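Local coordinates for YcgJ protein (Bacillus subtilis, PDB 1XXL) that is of uncertain function but probably acts as an S-adenosylmethionine-dependent methyltransferase with a Rossmann-like fold, at residues D27-G31 and I47-A51; G31-L37 and V58-A63; G76-S80 and F100-A106; Q116-L122 and L231-R237; H125-E129 and E151-S155. One frame throughout, in Å; residues are numbered along the deposited sequence.

In the fold
The five contacts span a Rossmann-like methyltransferase fold; the segments of interactions 1 and 2 alternate along the chain, then interactions 3 and 4 follow in series. Interactions 1 and 2 share G31, with centres about 9 Å apart; they cover the first beta-alpha-beta unit, strand 24-28, helix 34-39 and strand 45-50, with helix 53-66 packed on it. Interaction 3, about 12 Å from interaction 1 between centres, touches it through I28 with A78 and F100, and together they hold residues of the cofactor site. Interaction 4 reaches the same sheet farther on, pairing strands 118-125 and 222-236. Interaction 5 is nested in the chain this pairing closes, across the chain's centre from interactions 1 and 2.

Interaction 1 (D27-G31 and I47-A51); sequences DIGAG and IGVDA
D50 reaches from the end of strand 45-50 to the loop after strand 24-28, where its OD1 accepts a hydrogen bond from the backbone N of G31, 2.8 Å away. With CG anti to the backbone N (chi1 -162°), the carboxylate swings toward that loop; the N-H arrives on the anti side of OD1, well out of the carboxylate plane, while OD2 is taken by T52 N. V49 and I28 share one face of the sheet and meet lightly, CG2 of V49 4.4 Å from CG1 of I28. On the other face D27 turns its OD1 to T92, and the methyl of A30 rests against G48, CB to CA 3.8 Å, so close that a CB on G48 would clash with it. The two backbones form a parallel ladder, D27 N to I47 O 2.8 Å and V49 N to D27 O 2.9 Å. V49 O then receives A30 N from above its carbonyl plane at 2.9 Å, with a weak bond from G29 N. A glycine-rich turn beside an acidic strand end is the hallmark of the Rossmann-like S-adenosylmethionine site, to which G29 belongs and D50 and A51 are assigned.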
# COMPACT_ATOMS: atom_id res chain seq x y z
N ASP A 27 8.56 5.00 -6.79
CA ASP A 27 7.23 4.75 -6.24
C ASP A 27 6.52 3.64 -7.01
O ASP A 27 6.24 3.77 -8.22
CB ASP A 27 6.36 6.01 -6.28
CG ASP A 27 4.97 5.80 -5.64
OD1 ASP A 27 4.85 5.05 -4.62
OD2 ASP A 27 4.01 6.40 -6.16
N ILE A 28 6.27 2.54 -6.31
CA ILE A 28 5.63 1.37 -6.87
C ILE A 28 4.12 1.42 -6.64
O ILE A 28 3.66 1.53 -5.50
CB ILE A 28 6.19 0.11 -6.24
CG1 ILE A 28 7.69 0.04 -6.52
CG2 ILE A 28 5.49 -1.10 -6.82
CD1 ILE A 28 8.40 -1.09 -5.89
N GLY A 29 3.37 1.31 -7.73
CA GLY A 29 1.91 1.51 -7.70
C GLY A 29 1.58 2.98 -7.59
O GLY A 29 0.85 3.39 -6.69
N ALA A 30 2.10 3.79 -8.49
CA ALA A 30 2.07 5.23 -8.33
C ALA A 30 0.69 5.91 -8.43
O ALA A 30 0.54 7.07 -8.03
CB ALA A 30 3.03 5.86 -9.32
N GLY A 31 -0.30 5.20 -8.98
CA GLY A 31 -1.68 5.71 -9.09
C GLY A 31 -1.73 7.02 -9.85
O GLY A 31 -1.12 7.14 -10.91
N ILE A 47 10.61 8.42 -9.79
CA ILE A 47 10.08 7.59 -10.86
C ILE A 47 8.93 6.80 -10.31
O ILE A 47 9.06 6.17 -9.26
CB ILE A 47 11.15 6.67 -11.42
CG1 ILE A 47 12.23 7.50 -12.09
CG2 ILE A 47 10.54 5.71 -12.43
CD1 ILE A 47 13.36 6.66 -12.64
N GLY A 48 7.78 6.84 -10.98
CA GLY A 48 6.61 6.07 -10.59
C GLY A 48 6.35 4.95 -11.57
O GLY A 48 6.50 5.14 -12.77
N VAL A 49 6.01 3.77 -11.07
CA VAL A 49 5.51 2.72 -11.95
C VAL A 49 4.08 2.37 -11.56
O VAL A 49 3.77 2.27 -10.37
CB VAL A 49 6.41 1.44 -12.00
CG1 VAL A 49 7.80 1.79 -12.48
CG2 VAL A 49 6.50 0.79 -10.66
N ASP A 50 3.22 2.23 -12.57
CA ASP A 50 1.86 1.77 -12.36
C ASP A 50 1.50 0.72 -13.43
O ASP A 50 2.00 0.75 -14.55
CB ASP A 50 0.86 2.94 -12.31
CG ASP A 50 -0.49 2.53 -11.66
OD1 ASP A 50 -0.68 2.80 -10.43
OD2 ASP A 50 -1.34 1.89 -12.35
N ALA A 51 0.63 -0.21 -13.06
CA ALA A 51 0.29 -1.32 -13.94
C ALA A 51 -0.59 -0.92 -15.12
O ALA A 51 -0.59 -1.60 -16.13
CB ALA A 51 -0.38 -2.44 -13.14

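Interaction 2 (G31-L37 and V58-A63); sequences GAGHTAL and VASSFA
V58 meets A32 at the start of the contact: its CG1 stands 4.0 Å from CB of A32, a methyl-to-methyl touch at the partly exposed margin. One residue on, A59 packs against the glycine-rich turn. Its CA lies 3.4 Å from O of A32, a CA-H...O contact, and its CB faces CA of G33 at 3.9 Å; a side chain on G33, which precedes helix 34-39 as its N-cap, would press on that methyl.

F62 makes the largest contribution. CG set anti to the backbone N (chi1 -175°) sends the ring across to helix 34-39, where three groups approach its CD2-CE2 side. CD1 of L37 comes in obliquely to CE2 at 3.2 Å, shorter than usual for two carbons, so the exact closeness is doubtful, and O of A32 approaches CD2 at 3.3 Å. CE2 in turn lies over one face of the H34 imidazole, toward its rim, 3.6 Å from NE2; the planes are inclined at 54°, so the pair is oblique. A63 ends the run, its CB meeting the other methyl of L37, CD2, at 4.0 Å.

The turn and helix 34-39 are consistent with a Rossmann-type GxGxxA pattern through G31, G33 and A36. Helices 34-39 and 53-66 both pack on strand 71-75, A36 and A59 on F73, L37 and A63 on V71, while H34 extends to R94 of strand 88-94 and a bound sulfate ion, probably from the crystallisation liquor.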
# COMPACT_ATOMS: atom_id res chain seq x y z
N GLY A 31 -0.30 5.20 -8.98
CA GLY A 31 -1.68 5.71 -9.09
C GLY A 31 -1.73 7.02 -9.85
O GLY A 31 -1.12 7.14 -10.91
N ALA A 32 -2.43 8.00 -9.29
CA ALA A 32 -2.57 9.33 -9.91
C ALA A 32 -1.37 10.26 -9.67
O ALA A 32 -1.34 11.40 -10.16
CB ALA A 32 -3.89 10.00 -9.45
N GLY A 33 -0.38 9.79 -8.91
CA GLY A 33 0.92 10.44 -8.83
C GLY A 33 1.14 11.19 -7.53
O GLY A 33 2.14 11.88 -7.39
N HIS A 34 0.22 11.07 -6.58
CA HIS A 34 0.31 11.89 -5.37
C HIS A 34 1.58 11.64 -4.55
O HIS A 34 2.19 12.59 -4.08
CB HIS A 34 -0.94 11.72 -4.50
CG HIS A 34 -2.17 12.31 -5.10
ND1 HIS A 34 -3.04 11.59 -5.89
CD2 HIS A 34 -2.66 13.58 -5.07
CE1 HIS A 34 -4.02 12.38 -6.30
NE2 HIS A 34 -3.81 13.59 -5.82
N THR A 35 1.98 10.37 -4.41
CA THR A 35 3.17 10.06 -3.61
C THR A 35 4.41 10.67 -4.25
O THR A 35 5.21 11.32 -3.57
CB THR A 35 3.37 8.53 -3.38
OG1 THR A 35 2.18 7.98 -2.82
CG2 THR A 35 4.51 8.26 -2.39
N ALA A 36 4.56 10.49 -5.56
CA ALA A 36 5.73 10.99 -6.28
C ALA A 36 5.80 12.51 -6.24
O ALA A 36 6.87 13.09 -6.01
CB ALA A 36 5.75 10.49 -7.74
N LEU A 37 4.67 13.17 -6.45
CA LEU A 37 4.64 14.64 -6.35
C LEU A 37 4.99 15.16 -4.97
O LEU A 37 5.67 16.18 -4.84
CB LEU A 37 3.27 15.17 -6.75
CG LEU A 37 2.87 14.92 -8.20
CD1 LEU A 37 1.54 15.61 -8.43
CD2 LEU A 37 3.88 15.47 -9.15
N VAL A 58 -2.66 9.77 -16.52
CA VAL A 58 -3.23 10.64 -15.48
C VAL A 58 -2.13 11.26 -14.62
O VAL A 58 -2.10 12.47 -14.42
CB VAL A 58 -4.25 9.87 -14.59
CG1 VAL A 58 -4.66 10.68 -13.35
CG2 VAL A 58 -5.49 9.51 -15.38
N ALA A 59 -1.19 10.44 -14.14
CA ALA A 59 -0.12 10.97 -13.30
C ALA A 59 0.75 11.98 -14.04
O ALA A 59 1.11 13.02 -13.47
CB ALA A 59 0.74 9.84 -12.70
N SER A 60 1.10 11.70 -15.29
CA SER A 60 1.96 12.59 -16.07
C SER A 60 1.29 13.94 -16.32
O SER A 60 1.95 14.97 -16.26
CB SER A 60 2.36 11.98 -17.41
OG SER A 60 2.71 10.63 -17.31
N SER A 61 -0.00 13.94 -16.60
CA SER A 61 -0.69 15.21 -16.85
C SER A 61 -0.86 15.99 -15.54
O SER A 61 -0.78 17.21 -15.55
CB SER A 61 -2.02 14.99 -17.56
OG SER A 61 -2.94 14.35 -16.71
N PHE A 62 -1.03 15.28 -14.43
CA PHE A 62 -1.11 15.90 -13.10
C PHE A 62 0.21 16.59 -12.70
O PHE A 62 0.19 17.69 -12.12
CB PHE A 62 -1.58 14.85 -12.08
CG PHE A 62 -1.81 15.39 -10.69
CD1 PHE A 62 -2.47 16.60 -10.48
CD2 PHE A 62 -1.41 14.65 -9.58
CE1 PHE A 62 -2.68 17.08 -9.20
CE2 PHE A 62 -1.63 15.12 -8.29
CZ PHE A 62 -2.26 16.34 -8.10
N ALA A 63 1.36 15.96 -13.02
CA ALA A 63 2.68 16.58 -12.83
C ALA A 63 2.85 17.85 -13.67
O ALA A 63 3.34 18.88 -13.17
CB ALA A 63 3.77 15.60 -13.19

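Interaction 3 (G76-S80 and F100-A106); sequences GTAES and FSDVRKA
E79, within the type I turn T77-S80, leaves its backbone with CG anti to the carbonyl carbon (chi1 -73°) and then bends sharply at chi2 (90°), which lays its carboxylate against the loop leading into helix 103-113. There OE2 accepts the backbone N-H of D102 at 2.7 Å from N to OE2, met on the anti side and tilted out of the carboxylate plane. S101 OG, 3.3 Å from the same OE2, adds a weak bond at best. The other oxygen, OE1, takes a hydrogen bond from a water 2.8 Å away, and that water accepts from S101 N, so the carboxylate bridges to the loop by both oxygens. With an alanine here, D102 N would probably lose its acceptor and the water one of its holds, setting the loop before the helix free to shift. The loop after strand 71-75 is a cofactor-binding loop in Rossmann-like methyltransferases, and A78 and E79 are assigned to the S-adenosylmethionine site. A78 sits over one face of the F100 ring, a CH-pi contact with CB 4.0 Å from the ring centroid, and the same methyl meets CB of A106 at 3.8 Å. I28 of strand 24-28 packs on both A78 and F100. D102 is the N-cap of helix 103-113, its OD1 accepting weakly from K105 N. K105 folds its aliphatic part over the loop, CG 3.5 Å from O of E79.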
# COMPACT_ATOMS: atom_id res chain seq x y z
N GLY A 76 4.46 -0.44 -15.52
CA GLY A 76 5.20 -1.63 -15.11
C GLY A 76 4.64 -2.21 -13.84
O GLY A 76 3.75 -1.62 -13.22
N THR A 77 5.16 -3.38 -13.47
CA THR A 77 4.74 -4.09 -12.27
C THR A 77 5.94 -4.30 -11.35
O THR A 77 7.07 -4.40 -11.81
CB THR A 77 4.09 -5.44 -12.60
OG1 THR A 77 5.03 -6.26 -13.31
CG2 THR A 77 2.86 -5.24 -13.47
N ALA A 78 5.67 -4.38 -10.05
CA ALA A 78 6.69 -4.63 -9.04
C ALA A 78 7.38 -5.97 -9.23
O ALA A 78 8.54 -6.15 -8.86
CB ALA A 78 6.06 -4.57 -7.65
N GLU A 79 6.66 -6.94 -9.79
CA GLU A 79 7.22 -8.29 -9.98
C GLU A 79 8.30 -8.33 -11.05
O GLU A 79 9.05 -9.28 -11.13
CB GLU A 79 6.12 -9.30 -10.32
CG GLU A 79 5.24 -9.66 -9.13
CD GLU A 79 4.02 -8.77 -8.96
OE1 GLU A 79 3.83 -7.82 -9.76
OE2 GLU A 79 3.24 -9.04 -8.03
N SER A 80 8.38 -7.30 -11.88
CA SER A 80 9.42 -7.21 -12.91
C SER A 80 9.77 -5.76 -13.14
O SER A 80 9.26 -5.12 -14.03
CB SER A 80 8.94 -7.84 -14.22
OG SER A 80 10.04 -8.00 -15.12
N PHE A 100 -0.57 -6.80 -5.49
CA PHE A 100 0.50 -7.52 -6.20
C PHE A 100 0.07 -8.95 -6.49
O PHE A 100 -0.44 -9.61 -5.62
CB PHE A 100 1.79 -7.59 -5.36
CG PHE A 100 2.47 -6.28 -5.14
CD1 PHE A 100 2.12 -5.14 -5.82
CD2 PHE A 100 3.50 -6.21 -4.23
CE1 PHE A 100 2.80 -3.96 -5.59
CE2 PHE A 100 4.18 -5.03 -4.00
CZ PHE A 100 3.83 -3.91 -4.69
N SER A 101 0.33 -9.44 -7.69
CA SER A 101 -0.00 -10.83 -8.04
C SER A 101 0.96 -11.82 -7.37
O SER A 101 0.62 -12.99 -7.17
CB SER A 101 0.02 -11.02 -9.56
OG SER A 101 1.32 -10.77 -10.06
N ASP A 102 2.18 -11.35 -7.05
CA ASP A 102 3.19 -12.19 -6.41
C ASP A 102 4.08 -11.32 -5.52
O ASP A 102 5.15 -10.87 -5.92
CB ASP A 102 4.00 -12.97 -7.47
CG ASP A 102 4.95 -14.00 -6.87
OD1 ASP A 102 5.18 -14.04 -5.64
OD2 ASP A 102 5.49 -14.79 -7.66
N VAL A 103 3.62 -11.11 -4.30
CA VAL A 103 4.29 -10.20 -3.37
C VAL A 103 5.72 -10.66 -3.04
O VAL A 103 6.62 -9.83 -2.92
CB VAL A 103 3.42 -9.94 -2.08
CG1 VAL A 103 3.13 -11.24 -1.29
CG2 VAL A 103 4.09 -8.90 -1.20
N ARG A 104 5.94 -11.98 -2.96
CA ARG A 104 7.28 -12.52 -2.71
C ARG A 104 8.30 -12.11 -3.79
O ARG A 104 9.41 -11.73 -3.48
CB ARG A 104 7.24 -14.05 -2.60
CG ARG A 104 6.62 -14.62 -1.32
CD ARG A 104 7.48 -14.38 -0.07
NE ARG A 104 8.93 -14.63 -0.20
CZ ARG A 104 9.74 -15.04 0.78
NH1 ARG A 104 9.30 -15.34 2.01
NH2 ARG A 104 11.02 -15.22 0.50
N LYS A 105 7.89 -12.21 -5.05
CA LYS A 105 8.70 -11.73 -6.17
C LYS A 105 8.84 -10.19 -6.18
O LYS A 105 9.90 -9.68 -6.50
CB LYS A 105 8.12 -12.26 -7.48
CG LYS A 105 8.87 -11.86 -8.76
CD LYS A 105 10.40 -12.01 -8.66
CE LYS A 105 11.05 -12.13 -10.05
NZ LYS A 105 12.49 -12.53 -9.95
N ALA A 106 7.78 -9.47 -5.80
CA ALA A 106 7.84 -7.99 -5.68
C ALA A 106 8.96 -7.54 -4.70
O ALA A 106 9.78 -6.69 -5.05
CB ALA A 106 6.49 -7.43 -5.23
O HOH W 1 1.11 -7.21 -9.76

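Interaction 4 (Q116-L122 and L231-R237); sequences QDGRFLL and LIQGIKR
F120 and G234 form a hydrogen-bonded pair at the middle of an antiparallel ladder in which strand 222-236 lies between strands 118-125 and 166-179, the reversed strand characteristic of class I methyltransferases. Backbone bonds run F120 N to G234 O and G234 N to F120 O, both 2.8 Å, with L122 and I232 paired likewise; K236 N to G118 O (3.2 Å) and D117 N to K236 O extend the run toward the corner. Among apolar groups, L122 and I232 lie side by side, CD2 to CD1 4.0 Å, covered by W157 of helix 154-163, while on the other face L121 runs alongside Q233. Polar side chains gather on that face and at the strand end. R119, extended from CG to NE, sends NH1 to OE1 of Q233 at 2.8 Å, in the guanidinium plane but above the amide plane, and a water joins NH1 to Q233 NE2. A leucine in place of R119 would probably leave Q233 OE1 without this donor and the amide freer to turn. At the corner Q116 NE2 donates to R237 O. R237 forms a salt bridge with D117, NH1 to OD1 2.6 Å, while its guanidinium face rests on CG2 of I235.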
# COMPACT_ATOMS: atom_id res chain seq x y z
N GLN A 116 22.38 -0.43 -1.46
CA GLN A 116 22.81 -0.79 -0.12
C GLN A 116 22.52 0.32 0.86
O GLN A 116 22.79 1.50 0.59
CB GLN A 116 24.31 -1.07 -0.07
CG GLN A 116 24.70 -2.47 -0.50
CD GLN A 116 24.03 -3.56 0.30
OE1 GLN A 116 23.65 -4.58 -0.27
NE2 GLN A 116 23.90 -3.38 1.61
N ASP A 117 21.95 -0.07 2.00
CA ASP A 117 21.53 0.85 3.04
C ASP A 117 20.43 1.82 2.58
O ASP A 117 20.10 2.73 3.30
CB ASP A 117 22.73 1.59 3.63
CG ASP A 117 23.84 0.63 4.08
OD1 ASP A 117 23.52 -0.38 4.76
OD2 ASP A 117 25.02 0.85 3.72
N GLY A 118 19.82 1.57 1.42
CA GLY A 118 18.66 2.32 0.97
C GLY A 118 17.43 1.93 1.77
O GLY A 118 17.42 0.88 2.45
N ARG A 119 16.39 2.76 1.67
CA ARG A 119 15.13 2.62 2.42
C ARG A 119 13.93 2.20 1.57
O ARG A 119 13.62 2.86 0.58
CB ARG A 119 14.72 3.95 3.04
CG ARG A 119 15.45 4.35 4.26
CD ARG A 119 15.11 5.83 4.64
NE ARG A 119 16.27 6.43 5.30
CZ ARG A 119 16.53 6.32 6.60
NH1 ARG A 119 15.70 5.70 7.41
NH2 ARG A 119 17.64 6.88 7.09
N PHE A 120 13.26 1.15 1.99
CA PHE A 120 11.96 0.74 1.44
C PHE A 120 10.89 1.14 2.45
O PHE A 120 10.92 0.71 3.62
CB PHE A 120 11.93 -0.79 1.23
CG PHE A 120 10.61 -1.32 0.72
CD1 PHE A 120 9.84 -0.62 -0.21
CD2 PHE A 120 10.16 -2.57 1.14
CE1 PHE A 120 8.63 -1.14 -0.67
CE2 PHE A 120 8.98 -3.10 0.67
CZ PHE A 120 8.21 -2.38 -0.24
N LEU A 121 9.97 1.98 2.00
CA LEU A 121 8.91 2.50 2.84
C LEU A 121 7.60 1.93 2.36
O LEU A 121 7.11 2.27 1.27
CB LEU A 121 8.90 4.03 2.80
CG LEU A 121 10.21 4.66 3.29
CD1 LEU A 121 10.24 6.11 2.99
CD2 LEU A 121 10.42 4.45 4.77
N LEU A 122 7.03 1.05 3.18
CA LEU A 122 5.87 0.29 2.81
C LEU A 122 4.72 0.64 3.72
O LEU A 122 4.81 0.45 4.93
CB LEU A 122 6.23 -1.20 2.92
CG LEU A 122 5.13 -2.22 2.82
CD1 LEU A 122 4.56 -2.23 1.42
CD2 LEU A 122 5.65 -3.60 3.22
N LEU A 231 3.17 1.58 8.73
CA LEU A 231 4.34 1.91 7.93
C LEU A 231 5.46 1.03 8.41
O LEU A 231 5.84 1.07 9.60
CB LEU A 231 4.76 3.38 8.05
CG LEU A 231 6.16 3.70 7.46
CD1 LEU A 231 6.22 3.42 5.98
CD2 LEU A 231 6.53 5.18 7.71
N ILE A 232 5.98 0.25 7.48
CA ILE A 232 7.14 -0.59 7.70
C ILE A 232 8.29 0.06 6.94
O ILE A 232 8.13 0.48 5.78
CB ILE A 232 6.90 -2.02 7.14
CG1 ILE A 232 5.85 -2.76 7.96
CG2 ILE A 232 8.19 -2.84 7.11
CD1 ILE A 232 5.15 -3.83 7.17
N GLN A 233 9.45 0.12 7.58
CA GLN A 233 10.69 0.48 6.91
C GLN A 233 11.59 -0.75 6.76
O GLN A 233 11.88 -1.45 7.74
CB GLN A 233 11.43 1.57 7.66
CG GLN A 233 12.69 2.05 6.94
CD GLN A 233 13.26 3.35 7.51
OE1 GLN A 233 13.35 4.35 6.81
NE2 GLN A 233 13.64 3.32 8.75
N GLY A 234 11.99 -1.00 5.52
CA GLY A 234 13.07 -1.94 5.19
C GLY A 234 14.37 -1.21 4.87
O GLY A 234 14.38 -0.19 4.17
N ILE A 235 15.49 -1.70 5.41
CA ILE A 235 16.78 -1.17 5.03
C ILE A 235 17.62 -2.33 4.47
O ILE A 235 17.75 -3.39 5.12
CB ILE A 235 17.51 -0.45 6.23
CG1 ILE A 235 16.72 0.80 6.63
CG2 ILE A 235 18.92 -0.03 5.81
CD1 ILE A 235 17.13 1.39 7.91
N LYS A 236 18.19 -2.12 3.28
CA LYS A 236 18.99 -3.12 2.61
C LYS A 236 20.36 -3.30 3.31
O LYS A 236 21.15 -2.38 3.39
CB LYS A 236 19.18 -2.78 1.14
CG LYS A 236 19.97 -3.82 0.33
CD LYS A 236 19.85 -3.52 -1.14
CE LYS A 236 20.62 -4.49 -2.04
NZ LYS A 236 20.42 -4.15 -3.47
N ARG A 237 20.58 -4.50 3.84
CA ARG A 237 21.82 -4.86 4.52
C ARG A 237 22.43 -6.06 3.75
O ARG A 237 22.45 -6.05 2.52
CB ARG A 237 21.54 -5.19 5.98
CG ARG A 237 20.88 -4.08 6.78
CD ARG A 237 21.77 -2.85 6.90
NE ARG A 237 21.25 -1.92 7.90
CZ ARG A 237 21.54 -0.62 7.97
NH1 ARG A 237 22.33 -0.03 7.10
NH2 ARG A 237 21.01 0.09 8.94
O HOH W 2 14.83 5.59 10.52

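Interaction 5 (H125-E129 and E151-S155); sequences HYAPE and ESSLS
E151 points its side chain toward H125. CB lies 3.6 Å from O of H125, and CG passes beside A127 N at 3.9 Å. CG stands between the backbone N and the carbonyl carbon (chi1 69°), which turns the carboxylate toward the imidazole edge. OE1 ends 2.8 Å from ND1 of H125 in a nearly straight bond, close to the ring plane but well above the carboxylate plane; a water also donates to OE1 and to Y126 O. OE2 is held by N141 of helix 131-144, while the H125 ring stacks on H98. This histidine-carboxylate hydrogen bond joins the end of strand 118-125 to the chain just before helix 154-163. S153 is the N-cap of that helix; its OG caps a backbone N just past S155 and its own N donates to E156, which fits a capping box. Next to it A127 N reaches S152 O at 3.1 Å, from above the carbonyl plane. L154 lays CD2 over one face of the Y126 ring, a CH-pi contact, CD2 of L154 3.6 Å from CG of Y126. E129 grips the first turn of the helix twice, OE1 accepting S155 N at 3.1 Å and OE2 accepting S155 OG at 2.7 Å.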
# COMPACT_ATOMS: atom_id res chain seq x y z
N HIS A 125 -2.54 -1.79 4.63
CA HIS A 125 -3.26 -2.46 5.68
C HIS A 125 -2.81 -3.93 5.69
O HIS A 125 -2.25 -4.43 4.71
CB HIS A 125 -4.78 -2.26 5.64
CG HIS A 125 -5.36 -2.24 4.27
ND1 HIS A 125 -5.80 -3.38 3.64
CD2 HIS A 125 -5.60 -1.21 3.42
CE1 HIS A 125 -6.28 -3.06 2.45
NE2 HIS A 125 -6.16 -1.75 2.28
N TYR A 126 -2.94 -4.57 6.83
CA TYR A 126 -2.40 -5.90 7.01
C TYR A 126 -3.41 -6.83 7.69
O TYR A 126 -4.34 -6.38 8.33
CB TYR A 126 -1.08 -5.81 7.80
CG TYR A 126 -1.19 -5.27 9.21
CD1 TYR A 126 -1.01 -3.92 9.48
CD2 TYR A 126 -1.46 -6.11 10.26
CE1 TYR A 126 -1.07 -3.43 10.77
CE2 TYR A 126 -1.55 -5.64 11.53
CZ TYR A 126 -1.36 -4.29 11.79
OH TYR A 126 -1.47 -3.84 13.07
N ALA A 127 -3.17 -8.12 7.54
CA ALA A 127 -3.95 -9.18 8.17
C ALA A 127 -3.44 -9.40 9.59
O ALA A 127 -2.24 -9.50 9.82
CB ALA A 127 -3.78 -10.46 7.38
N PRO A 128 -4.37 -9.48 10.57
CA PRO A 128 -3.96 -9.92 11.90
C PRO A 128 -3.32 -11.32 11.84
O PRO A 128 -3.51 -12.06 10.86
CB PRO A 128 -5.28 -9.93 12.68
CG PRO A 128 -6.14 -8.97 11.98
CD PRO A 128 -5.79 -9.13 10.53
N GLU A 129 -2.56 -11.64 12.86
CA GLU A 129 -1.88 -12.93 12.95
C GLU A 129 -2.86 -14.11 12.99
O GLU A 129 -2.63 -15.13 12.33
CB GLU A 129 -0.96 -12.95 14.17
CG GLU A 129 0.25 -12.02 14.04
CD GLU A 129 1.14 -12.38 12.84
OE1 GLU A 129 1.40 -11.50 11.98
OE2 GLU A 129 1.56 -13.55 12.75
N GLU A 151 -3.78 -9.16 1.49
CA GLU A 151 -3.02 -8.37 2.44
C GLU A 151 -2.34 -9.32 3.41
O GLU A 151 -3.00 -10.12 4.12
CB GLU A 151 -3.88 -7.27 3.12
CG GLU A 151 -4.96 -7.70 4.09
CD GLU A 151 -6.16 -6.73 4.10
OE1 GLU A 151 -6.18 -5.80 4.94
OE2 GLU A 151 -7.06 -6.89 3.23
N SER A 152 -1.01 -9.26 3.37
CA SER A 152 -0.16 -10.14 4.14
C SER A 152 -0.21 -9.76 5.62
O SER A 152 -0.55 -8.62 5.99
CB SER A 152 1.30 -10.06 3.63
OG SER A 152 1.44 -10.46 2.28
N SER A 153 0.14 -10.73 6.47
CA SER A 153 0.32 -10.47 7.89
C SER A 153 1.69 -9.83 8.16
O SER A 153 2.56 -9.86 7.29
CB SER A 153 0.16 -11.78 8.68
OG SER A 153 1.26 -12.64 8.46
N LEU A 154 1.89 -9.27 9.36
CA LEU A 154 3.18 -8.70 9.74
C LEU A 154 4.31 -9.74 9.85
O LEU A 154 5.46 -9.47 9.50
CB LEU A 154 3.07 -7.89 11.04
CG LEU A 154 2.09 -6.71 10.96
CD1 LEU A 154 2.09 -5.93 12.26
CD2 LEU A 154 2.36 -5.81 9.80
N SER A 155 3.97 -10.92 10.35
CA SER A 155 4.85 -12.10 10.28
C SER A 155 5.37 -12.36 8.90
O SER A 155 6.55 -12.59 8.71
CB SER A 155 4.04 -13.35 10.62
OG SER A 155 4.14 -13.53 11.96
O HOH W 3 -0.16 -6.28 4.37
O HOH W 4 -6.42 -4.78 7.83
O HOH W 5 -0.08 -9.32 11.53